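Local coordinates for alpha-1,2-mannosidase (Bacteroides thetaiotaomicron, PDB 2WW2), which acts as an inverting alpha-mannosidase of the calcium-dependent glycoside hydrolase family 92 in a human gut symbiont, at residues 670-676 / 708-714; 272-278 / 659-665; 435-440 / 494-498. One frame throughout, in Å; residues are numbered along the deposited sequence.

Contact 1: residues 670-676 / 708-714; sequences KNFVVSA and QGGELNL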
loop_
_atom_site.group_PDB
_atom_site.type_symbol
_atom_site.label_atom_id
_atom_site.label_comp_id
_atom_site.label_asym_id
_atom_site.label_seq_id
_atom_site.Cartn_x
_atom_site.Cartn_y
_atom_site.Cartn_z
ATOM N N LYS A 670 43.003 -26.086 10.829
ATOM C CA LYS A 670 41.813 -26.833 10.417
ATOM C C LYS A 670 41.067 -26.074 9.337
ATOM O O LYS A 670 40.912 -24.858 9.427
ATOM C CB LYS A 670 40.867 -27.084 11.595
ATOM C CG LYS A 670 41.522 -27.703 12.811
ATOM C CD LYS A 670 42.093 -29.088 12.520
ATOM C CE LYS A 670 42.671 -29.696 13.809
ATOM N NZ LYS A 670 43.494 -30.905 13.534
ATOM N N ASN A 671 40.613 -26.790 8.318
ATOM C CA ASN A 671 39.835 -26.187 7.237
ATOM C C ASN A 671 38.494 -26.885 7.104
ATOM O O ASN A 671 38.419 -28.120 7.139
ATOM C CB ASN A 671 40.597 -26.309 5.921
ATOM C CG ASN A 671 41.974 -25.680 6.000
ATOM O OD1 ASN A 671 42.107 -24.515 6.349
ATOM N ND2 ASN A 671 43.006 -26.459 5.706
ATOM N N PHE A 672 37.427 -26.109 6.976
ATOM C CA PHE A 672 36.123 -26.702 6.731
ATOM C C PHE A 672 35.627 -26.249 5.379
ATOM O O PHE A 672 35.551 -25.042 5.109
ATOM C CB PHE A 672 35.110 -26.333 7.819
ATOM C CG PHE A 672 33.851 -27.169 7.752
ATOM C CD1 PHE A 672 33.743 -28.329 8.483
ATOM C CD2 PHE A 672 32.809 -26.815 6.901
ATOM C CE1 PHE A 672 32.608 -29.121 8.409
ATOM C CE2 PHE A 672 31.668 -27.599 6.818
ATOM C CZ PHE A 672 31.573 -28.764 7.578
ATOM N N VAL A 673 35.284 -27.207 4.528
ATOM C CA VAL A 673 34.796 -26.896 3.182
ATOM C C VAL A 673 33.295 -27.138 3.039
ATOM O O VAL A 673 32.800 -28.204 3.410
ATOM C CB VAL A 673 35.522 -27.752 2.141
ATOM C CG1 VAL A 673 34.845 -27.638 0.740
ATOM C CG2 VAL A 673 37.006 -27.369 2.089
ATOM N N VAL A 674 32.567 -26.158 2.508
ATOM C CA VAL A 674 31.202 -26.416 2.066
ATOM C C VAL A 674 31.282 -26.509 0.550
ATOM O O VAL A 674 31.505 -25.501 -0.129
ATOM C CB VAL A 674 30.191 -25.312 2.464
ATOM C CG1 VAL A 674 28.794 -25.632 1.901
ATOM C CG2 VAL A 674 30.129 -25.132 3.978
ATOM N N SER A 675 31.160 -27.713 0.003
ATOM C CA SER A 675 31.181 -27.822 -1.462
ATOM C C SER A 675 29.792 -28.078 -2.053
ATOM O O SER A 675 28.982 -28.828 -1.502
ATOM C CB SER A 675 32.214 -28.850 -1.937
ATOM O OG SER A 675 31.787 -30.149 -1.620
ATOM N N ALA A 676 29.520 -27.431 -3.180
ATOM C CA ALA A 676 28.236 -27.526 -3.846
ATOM C C ALA A 676 28.548 -27.488 -5.337
ATOM O O ALA A 676 28.271 -26.501 -6.030
ATOM C CB ALA A 676 27.333 -26.341 -3.424
ATOM N N GLN A 708 36.567 -28.489 13.938
ATOM C CA GLN A 708 37.469 -29.635 13.796
ATOM C C GLN A 708 37.913 -29.823 12.348
ATOM O O GLN A 708 38.805 -30.632 12.059
ATOM C CB GLN A 708 36.821 -30.913 14.327
ATOM C CG GLN A 708 35.662 -31.403 13.496
ATOM C CD GLN A 708 35.015 -32.617 14.125
ATOM O OE1 GLN A 708 35.258 -32.908 15.296
ATOM N NE2 GLN A 708 34.189 -33.336 13.356
ATOM N N GLY A 709 37.291 -29.065 11.448
ATOM C CA GLY A 709 37.602 -29.141 10.037
ATOM C C GLY A 709 36.920 -30.329 9.388
ATOM O O GLY A 709 36.451 -31.247 10.068
ATOM N N GLY A 710 36.840 -30.309 8.065
ATOM C CA GLY A 710 36.194 -31.398 7.343
ATOM C C GLY A 710 35.479 -30.851 6.126
ATOM O O GLY A 710 35.911 -29.854 5.541
ATOM N N GLU A 711 34.374 -31.491 5.753
ATOM C CA GLU A 711 33.675 -31.109 4.530
ATOM C C GLU A 711 32.198 -31.442 4.571
ATOM O O GLU A 711 31.810 -32.569 4.912
ATOM C CB GLU A 711 34.312 -31.771 3.299
ATOM C CG GLU A 711 33.608 -31.399 1.988
ATOM C CD GLU A 711 34.411 -31.778 0.746
ATOM O OE1 GLU A 711 35.616 -32.074 0.878
ATOM O OE2 GLU A 711 33.838 -31.782 -0.367
ATOM N N LEU A 712 31.381 -30.448 4.226
ATOM C CA LEU A 712 29.974 -30.664 3.944
ATOM C C LEU A 712 29.803 -30.646 2.431
ATOM O O LEU A 712 29.973 -29.598 1.794
ATOM C CB LEU A 712 29.139 -29.553 4.576
ATOM C CG LEU A 712 27.629 -29.694 4.422
ATOM C CD1 LEU A 712 27.098 -31.001 5.083
ATOM C CD2 LEU A 712 26.919 -28.430 4.964
ATOM N N ASN A 713 29.483 -31.804 1.859
ATOM C CA ASN A 713 29.378 -31.987 0.403
ATOM C C ASN A 713 27.912 -32.024 -0.012
ATOM O O ASN A 713 27.215 -33.008 0.255
ATOM C CB ASN A 713 30.094 -33.286 -0.004
ATOM C CG ASN A 713 29.986 -33.606 -1.500
ATOM O OD1 ASN A 713 29.348 -32.905 -2.270
ATOM N ND2 ASN A 713 30.628 -34.688 -1.905
ATOM N N LEU A 714 27.448 -30.959 -0.671
ATOM C CA LEU A 714 26.042 -30.847 -1.021
ATOM C C LEU A 714 25.794 -31.160 -2.498
ATOM O O LEU A 714 26.549 -30.712 -3.363
ATOM C CB LEU A 714 25.537 -29.437 -0.712
ATOM C CG LEU A 714 25.790 -28.915 0.696
ATOM C CD1 LEU A 714 25.353 -27.446 0.806
ATOM C CD2 LEU A 714 25.036 -29.775 1.692
HETATM O O HOH W 1 40.361 -32.062 13.906
#

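Contact 2: residues 272-278 / 659-665; sequences GRVEAEG and FKKVTLH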
loop_
_atom_site.group_PDB
_atom_site.type_symbol
_atom_site.label_atom_id
_atom_site.label_comp_id
_atom_site.label_asym_id
_atom_site.label_seq_id
_atom_site.Cartn_x
_atom_site.Cartn_y
_atom_site.Cartn_z
ATOM N N GLY A 272 40.865 -13.488 3.526
ATOM C CA GLY A 272 41.190 -14.809 2.977
ATOM C C GLY A 272 40.928 -15.966 3.920
ATOM O O GLY A 272 41.065 -17.132 3.530
ATOM N N ARG A 273 40.536 -15.665 5.157
ATOM C CA ARG A 273 40.140 -16.743 6.059
ATOM C C ARG A 273 38.875 -17.460 5.599
ATOM O O ARG A 273 38.610 -18.577 6.042
ATOM C CB ARG A 273 39.989 -16.264 7.500
ATOM C CG ARG A 273 41.296 -15.780 8.101
ATOM C CD ARG A 273 41.186 -15.734 9.607
ATOM N NE ARG A 273 42.393 -15.186 10.214
ATOM C CZ ARG A 273 42.486 -14.860 11.493
ATOM N NH1 ARG A 273 41.431 -15.022 12.274
ATOM N NH2 ARG A 273 43.622 -14.363 11.986
ATOM N N VAL A 274 38.093 -16.824 4.729
ATOM C CA VAL A 274 37.065 -17.554 4.007
ATOM C C VAL A 274 37.255 -17.392 2.499
ATOM O O VAL A 274 37.256 -16.276 1.960
ATOM C CB VAL A 274 35.595 -17.273 4.494
ATOM C CG1 VAL A 274 35.305 -15.792 4.550
ATOM C CG2 VAL A 274 34.572 -18.015 3.585
ATOM N N GLU A 275 37.487 -18.513 1.832
ATOM C CA GLU A 275 37.799 -18.481 0.418
ATOM C C GLU A 275 36.594 -18.931 -0.391
ATOM O O GLU A 275 36.256 -20.117 -0.384
ATOM C CB GLU A 275 38.916 -19.467 0.088
ATOM C CG GLU A 275 40.290 -19.131 0.554
ATOM C CD GLU A 275 41.312 -20.105 -0.068
ATOM O OE1 GLU A 275 41.752 -21.029 0.639
ATOM O OE2 GLU A 275 41.623 -19.969 -1.266
ATOM N N ALA A 276 35.977 -18.006 -1.115
ATOM C CA ALA A 276 34.849 -18.334 -1.979
ATOM C C ALA A 276 35.317 -18.601 -3.407
ATOM O O ALA A 276 36.097 -17.810 -3.969
ATOM C CB ALA A 276 33.825 -17.204 -1.963
ATOM N N GLU A 277 34.834 -19.695 -4.001
ATOM C CA GLU A 277 35.200 -20.074 -5.379
ATOM C C GLU A 277 33.949 -20.511 -6.155
ATOM O O GLU A 277 33.028 -21.119 -5.584
ATOM C CB GLU A 277 36.213 -21.234 -5.385
ATOM C CG GLU A 277 37.531 -20.955 -4.664
ATOM C CD GLU A 277 38.422 -22.190 -4.593
ATOM O OE1 GLU A 277 38.941 -22.601 -5.640
ATOM O OE2 GLU A 277 38.594 -22.754 -3.490
ATOM N N GLY A 278 33.914 -20.226 -7.447
ATOM C CA GLY A 278 32.799 -20.689 -8.283
ATOM C C GLY A 278 31.590 -19.786 -8.097
ATOM O O GLY A 278 30.560 -20.206 -7.579
ATOM N N PHE A 659 28.013 -20.166 -3.379
ATOM C CA PHE A 659 29.128 -20.476 -4.297
ATOM C C PHE A 659 29.252 -21.977 -4.555
ATOM O O PHE A 659 28.654 -22.779 -3.843
ATOM C CB PHE A 659 30.447 -19.942 -3.723
ATOM C CG PHE A 659 30.471 -18.425 -3.557
ATOM C CD1 PHE A 659 30.764 -17.605 -4.643
ATOM C CD2 PHE A 659 30.168 -17.836 -2.329
ATOM C CE1 PHE A 659 30.778 -16.196 -4.502
ATOM C CE2 PHE A 659 30.187 -16.438 -2.165
ATOM C CZ PHE A 659 30.495 -15.619 -3.259
ATOM N N LYS A 660 30.049 -22.366 -5.555
ATOM C CA LYS A 660 30.323 -23.787 -5.757
ATOM C C LYS A 660 31.191 -24.330 -4.623
ATOM O O LYS A 660 31.189 -25.537 -4.339
ATOM C CB LYS A 660 30.974 -24.040 -7.127
ATOM C CG LYS A 660 29.969 -23.892 -8.265
ATOM C CD LYS A 660 30.612 -24.008 -9.626
ATOM C CE LYS A 660 29.592 -23.728 -10.729
ATOM N NZ LYS A 660 28.456 -24.706 -10.673
ATOM N N LYS A 661 31.892 -23.434 -3.940
ATOM C CA LYS A 661 32.780 -23.845 -2.855
ATOM C C LYS A 661 33.172 -22.687 -1.941
ATOM O O LYS A 661 33.511 -21.591 -2.418
ATOM C CB LYS A 661 34.052 -24.482 -3.448
ATOM C CG LYS A 661 34.902 -25.228 -2.432
ATOM C CD LYS A 661 36.219 -25.674 -3.058
ATOM C CE LYS A 661 36.875 -26.719 -2.213
ATOM N NZ LYS A 661 38.091 -27.270 -2.901
ATOM N N VAL A 662 33.113 -22.912 -0.627
ATOM C CA VAL A 662 33.749 -21.992 0.301
ATOM C C VAL A 662 34.626 -22.832 1.211
ATOM O O VAL A 662 34.263 -23.954 1.579
ATOM C CB VAL A 662 32.757 -21.166 1.185
ATOM C CG1 VAL A 662 32.227 -19.951 0.451
ATOM C CG2 VAL A 662 31.638 -22.040 1.696
ATOM N N THR A 663 35.793 -22.293 1.547
ATOM C CA THR A 663 36.717 -22.937 2.458
ATOM C C THR A 663 36.976 -21.988 3.618
ATOM O O THR A 663 37.403 -20.847 3.422
ATOM C CB THR A 663 38.043 -23.245 1.765
ATOM O OG1 THR A 663 37.804 -24.113 0.652
ATOM C CG2 THR A 663 39.013 -23.935 2.725
ATOM N N LEU A 664 36.683 -22.455 4.824
ATOM C CA LEU A 664 36.917 -21.675 6.013
ATOM C C LEU A 664 38.242 -22.121 6.630
ATOM O O LEU A 664 38.426 -23.304 6.939
ATOM C CB LEU A 664 35.764 -21.871 7.003
ATOM C CG LEU A 664 34.412 -21.224 6.676
ATOM C CD1 LEU A 664 33.660 -21.983 5.559
ATOM C CD2 LEU A 664 33.569 -21.195 7.932
ATOM N N HIS A 665 39.166 -21.173 6.790
ATOM C CA HIS A 665 40.473 -21.438 7.373
ATOM C C HIS A 665 40.415 -21.110 8.839
ATOM O O HIS A 665 40.454 -19.937 9.235
ATOM C CB HIS A 665 41.549 -20.628 6.652
ATOM C CG HIS A 665 41.738 -21.059 5.233
ATOM N ND1 HIS A 665 42.194 -22.318 4.899
ATOM C CD2 HIS A 665 41.489 -20.425 4.063
ATOM C CE1 HIS A 665 42.230 -22.436 3.582
ATOM N NE2 HIS A 665 41.802 -21.303 3.049
HETATM O O HOH W 2 36.988 -22.630 -1.457
HETATM O O HOH W 3 39.832 -25.094 -3.365
#

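Contact 3: residues 435-440 / 494-498; sequences YVPYPE and TKDAK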
loop_
_atom_site.group_PDB
_atom_site.type_symbol
_atom_site.label_atom_id
_atom_site.label_comp_id
_atom_site.label_asym_id
_atom_site.label_seq_id
_atom_site.Cartn_x
_atom_site.Cartn_y
_atom_site.Cartn_z
ATOM N N TYR A 435 6.753 -9.576 32.448
ATOM C CA TYR A 435 6.873 -8.791 31.207
ATOM C C TYR A 435 7.057 -7.339 31.601
ATOM O O TYR A 435 6.761 -6.961 32.745
ATOM C CB TYR A 435 5.626 -8.939 30.309
ATOM C CG TYR A 435 4.365 -8.404 30.961
ATOM C CD1 TYR A 435 3.998 -7.066 30.830
ATOM C CD2 TYR A 435 3.558 -9.234 31.738
ATOM C CE1 TYR A 435 2.861 -6.576 31.448
ATOM C CE2 TYR A 435 2.418 -8.752 32.351
ATOM C CZ TYR A 435 2.074 -7.426 32.208
ATOM O OH TYR A 435 0.930 -6.943 32.830
ATOM N N VAL A 436 7.537 -6.525 30.663
ATOM C CA VAL A 436 7.626 -5.088 30.870
ATOM C C VAL A 436 6.342 -4.438 30.341
ATOM O O VAL A 436 5.939 -4.713 29.196
ATOM C CB VAL A 436 8.838 -4.469 30.134
ATOM C CG1 VAL A 436 8.970 -2.990 30.473
ATOM C CG2 VAL A 436 10.126 -5.233 30.475
ATOM N N PRO A 437 5.689 -3.589 31.173
ATOM C CA PRO A 437 4.393 -3.038 30.771
ATOM C C PRO A 437 4.508 -1.722 30.005
ATOM O O PRO A 437 5.433 -0.937 30.235
ATOM C CB PRO A 437 3.687 -2.812 32.110
ATOM C CG PRO A 437 4.822 -2.407 33.035
ATOM C CD PRO A 437 5.968 -3.345 32.607
ATOM N N TYR A 438 3.566 -1.513 29.085
ATOM C CA TYR A 438 3.427 -0.269 28.315
ATOM C C TYR A 438 2.029 0.267 28.648
ATOM O O TYR A 438 1.105 -0.506 28.770
ATOM C CB TYR A 438 3.550 -0.564 26.809
ATOM C CG TYR A 438 3.438 0.674 25.941
ATOM C CD1 TYR A 438 4.560 1.450 25.655
ATOM C CD2 TYR A 438 2.213 1.085 25.439
ATOM C CE1 TYR A 438 4.463 2.594 24.884
ATOM C CE2 TYR A 438 2.098 2.250 24.664
ATOM C CZ TYR A 438 3.223 2.985 24.394
ATOM O OH TYR A 438 3.126 4.120 23.635
ATOM N N PRO A 439 1.857 1.600 28.763
ATOM C CA PRO A 439 2.767 2.687 28.427
ATOM C C PRO A 439 3.736 3.059 29.550
ATOM O O PRO A 439 4.457 4.046 29.423
ATOM C CB PRO A 439 1.810 3.854 28.143
ATOM C CG PRO A 439 0.646 3.598 29.115
ATOM C CD PRO A 439 0.578 2.092 29.313
ATOM N N GLU A 440 3.763 2.287 30.633
ATOM C CA GLU A 440 4.688 2.551 31.738
ATOM C C GLU A 440 6.149 2.636 31.299
ATOM O O GLU A 440 6.914 3.436 31.826
ATOM C CB GLU A 440 4.555 1.480 32.813
ATOM C CG GLU A 440 3.238 1.545 33.595
ATOM C CD GLU A 440 2.107 0.782 32.925
ATOM O OE1 GLU A 440 2.278 0.341 31.768
ATOM O OE2 GLU A 440 1.039 0.625 33.563
ATOM N N THR A 494 0.863 -5.940 23.910
ATOM C CA THR A 494 1.380 -5.303 25.112
ATOM C C THR A 494 0.286 -5.213 26.172
ATOM O O THR A 494 -0.905 -5.180 25.838
ATOM C CB THR A 494 1.923 -3.894 24.821
ATOM O OG1 THR A 494 2.485 -3.340 26.015
ATOM C CG2 THR A 494 0.795 -2.967 24.323
ATOM N N LYS A 495 0.695 -5.177 27.441
ATOM C CA LYS A 495 -0.231 -4.982 28.563
ATOM C C LYS A 495 0.292 -3.862 29.450
ATOM O O LYS A 495 1.497 -3.632 29.501
ATOM C CB LYS A 495 -0.312 -6.244 29.436
ATOM C CG LYS A 495 -0.906 -7.483 28.796
ATOM C CD LYS A 495 -0.605 -8.694 29.686
ATOM C CE LYS A 495 -1.293 -9.945 29.195
ATOM N NZ LYS A 495 -0.666 -11.180 29.800
ATOM N N ASP A 496 -0.599 -3.176 30.163
ATOM C CA ASP A 496 -0.170 -2.210 31.178
ATOM C C ASP A 496 0.228 -2.936 32.469
ATOM O O ASP A 496 0.224 -4.160 32.513
ATOM C CB ASP A 496 -1.250 -1.141 31.420
ATOM C CG ASP A 496 -2.513 -1.706 32.041
ATOM O OD1 ASP A 496 -2.479 -2.846 32.559
ATOM O OD2 ASP A 496 -3.548 -0.993 32.020
ATOM N N ALA A 497 0.589 -2.197 33.513
ATOM C CA ALA A 497 1.059 -2.827 34.750
ATOM C C ALA A 497 -0.052 -3.591 35.479
ATOM O O ALA A 497 0.220 -4.398 36.370
ATOM C CB ALA A 497 1.705 -1.782 35.682
ATOM N N LYS A 498 -1.301 -3.350 35.091
ATOM C CA LYS A 498 -2.425 -4.062 35.700
ATOM C C LYS A 498 -2.867 -5.273 34.882
ATOM O O LYS A 498 -3.819 -5.952 35.242
ATOM C CB LYS A 498 -3.599 -3.116 35.920
ATOM C CG LYS A 498 -3.336 -2.083 37.001
ATOM C CD LYS A 498 -4.619 -1.717 37.742
ATOM C CE LYS A 498 -5.480 -0.705 36.974
ATOM N NZ LYS A 498 -4.915 0.680 37.005
HETATM O O HOH W 4 4.276 -4.985 27.087
#

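Contact 1: residues 670-676 / 708-714
The carbonyl oxygen Val-673 O is met by two groups of the neighbouring strand: the N-H of Leu-712, with N at 2.8 Å, and the CA-H of Glu-711, whose CA lies 3.2 Å from the oxygen. Four more backbone bonds flank this one and tie Asn-671, Val-673 and Ser-675 to Gly-710, Leu-712 and Leu-714. On the face carrying Val-673, the Glu-711 side chain runs alongside the valine, CG 4.1 Å from Val-673 CB. Its CG stands anti to the backbone N (chi1 180°) and the chain stays extended, which carries the carboxylate along to Ser-675. There OE2 accepts from Ser-675 OG at 2.9 Å, on its anti side and 25° out of the carboxylate plane. Phe-672, Val-674 and Leu-712 share the opposite face. One face of the Phe-672 ring lies against the Gly-710 to Glu-711 peptide, with Gly-710 O 3.9 Å above the ring plane, while CE2 touches Leu-712 CB at 3.9 Å. Further along, Val-674 CG1 meets Leu-714 CD1 at 4.0 Å. This is a parallel strand pair within a mixed sheet, where 661-665 flanks one strand and 685-691 the other.

Contact 2: residues 272-278 / 659-665
Strands 274-277 and 661-665 run antiparallel, 169° between their directions, and a classic beta bulge, in which Lys-660 and Lys-661 both face Glu-277, interrupts the pairing, which goes on to Lys-660 N and Gly-278 O. At the other end His-665 N donates to Arg-273 O at 2.8 Å. Glu-275 CG lies anti to the carbonyl carbon (chi1 -71°), which lays the chain toward His-665, with CG in the ring plane at its edge. There NE2 donates to OE1, ring and carboxylate nearly coplanar, 24° apart; the modelled separation is very short, and its exact value is doubtful. On the same face Glu-277 and Lys-661 lie side by side, CD of the lysine 3.8 Å from OE2 of the glutamate. Their charged ends do not touch; one water joins them, donating to Glu-277 OE2 at 2.7 Å and accepting from Lys-661 NZ at 2.8 Å. A second water accepts from Thr-663 OG1 and donates to Glu-275 O and to that same OE2. Val-274, Ala-276, Val-662 and Leu-664 point the other way. Ala-276 CB sits over the centre of the Phe-659 ring, 3.6 Å from the centroid, a CH-pi contact, and Val-662 CG1 closes on the same methyl at 4.0 Å; Phe-287 of helix 281-294 packs edge-to-face with Phe-659. The imidazole N-H is thus directed at Glu-275, while the water-bridged Lys-661 would be expected to stabilise the negative charge of Glu-277.

Contact 3: residues 435-440 / 494-498
Tyr-435 reaches across Lys-495 to the backbone of Asp-496. Its CB and CG form the stem: CG stands between the backbone N and the carbonyl carbon (chi1 63°), which swings the ring toward 494-498. Farther out, CE1 comes 3.8 Å from Lys-495 CB and CE2 4.0 Å from Lys-495 CD, the lysine chain crossing the tyrosine at about a right angle. CZ rests near the same CB, and the OH at the tip donates to Asp-496 O at 2.9 Å. That oxygen lies in the ring plane, and the donor is nearly in line with its C=O bond. Beyond the ring, Lys-495 NZ bonds to Asn-483 O and makes a cation-pi contact with Trp-501.

The preceding peptide is gripped as well. Lys-495 O accepts from Tyr-438 N at 3.0 Å and also meets the CA of Pro-437, whose CB packs 3.5 Å from Asp-496 C. Thr-494 OG1 closes to 3.1 Å from Tyr-438 CB and shares a water with Val-436 O. A bend at chi2 (86°) turns the Glu-440 carboxylate back onto Ala-497, whose N-H meets OE2 at 2.9 Å, N to O, from above the carboxylate plane. Asp-496 forms an Asx turn: its OD1 accepts from Lys-498 N and from Asn-500 N.

Two loops, one following helix 427-433 and the other strand 491-492, are joined here mainly by polar bonds to main-chain atoms. The two carboxylates come near each other, Glu-440 OE2 to Asp-496 OD1 5.0 Å, which would tend to raise their pKa values; the amide N-H donors held by each probably offset much of that repulsion.

Contacts 1 and 2 are neighbours in one mixed sheet, their centres 10 Å apart: strands 661-665 and 671-675 follow each other in the chain and lie side by side, and the sheet order is 274-277, 661-665, 671-675, 710-717, then 685-691 and 694-695. Contact 3 lies far off, its centre 48 Å from either, with nearest atoms about 38 Å from contact 1 and 36 Å from contact 2, and on the other side of the chain's centre from contact 2. In sequence, 272-278 comes first, then contact 3, then 659-665 and finally contact 1. Contact 2 therefore brings together two segments 381 residues apart, with much of the family 92 catalytic region between them, contact 3 included.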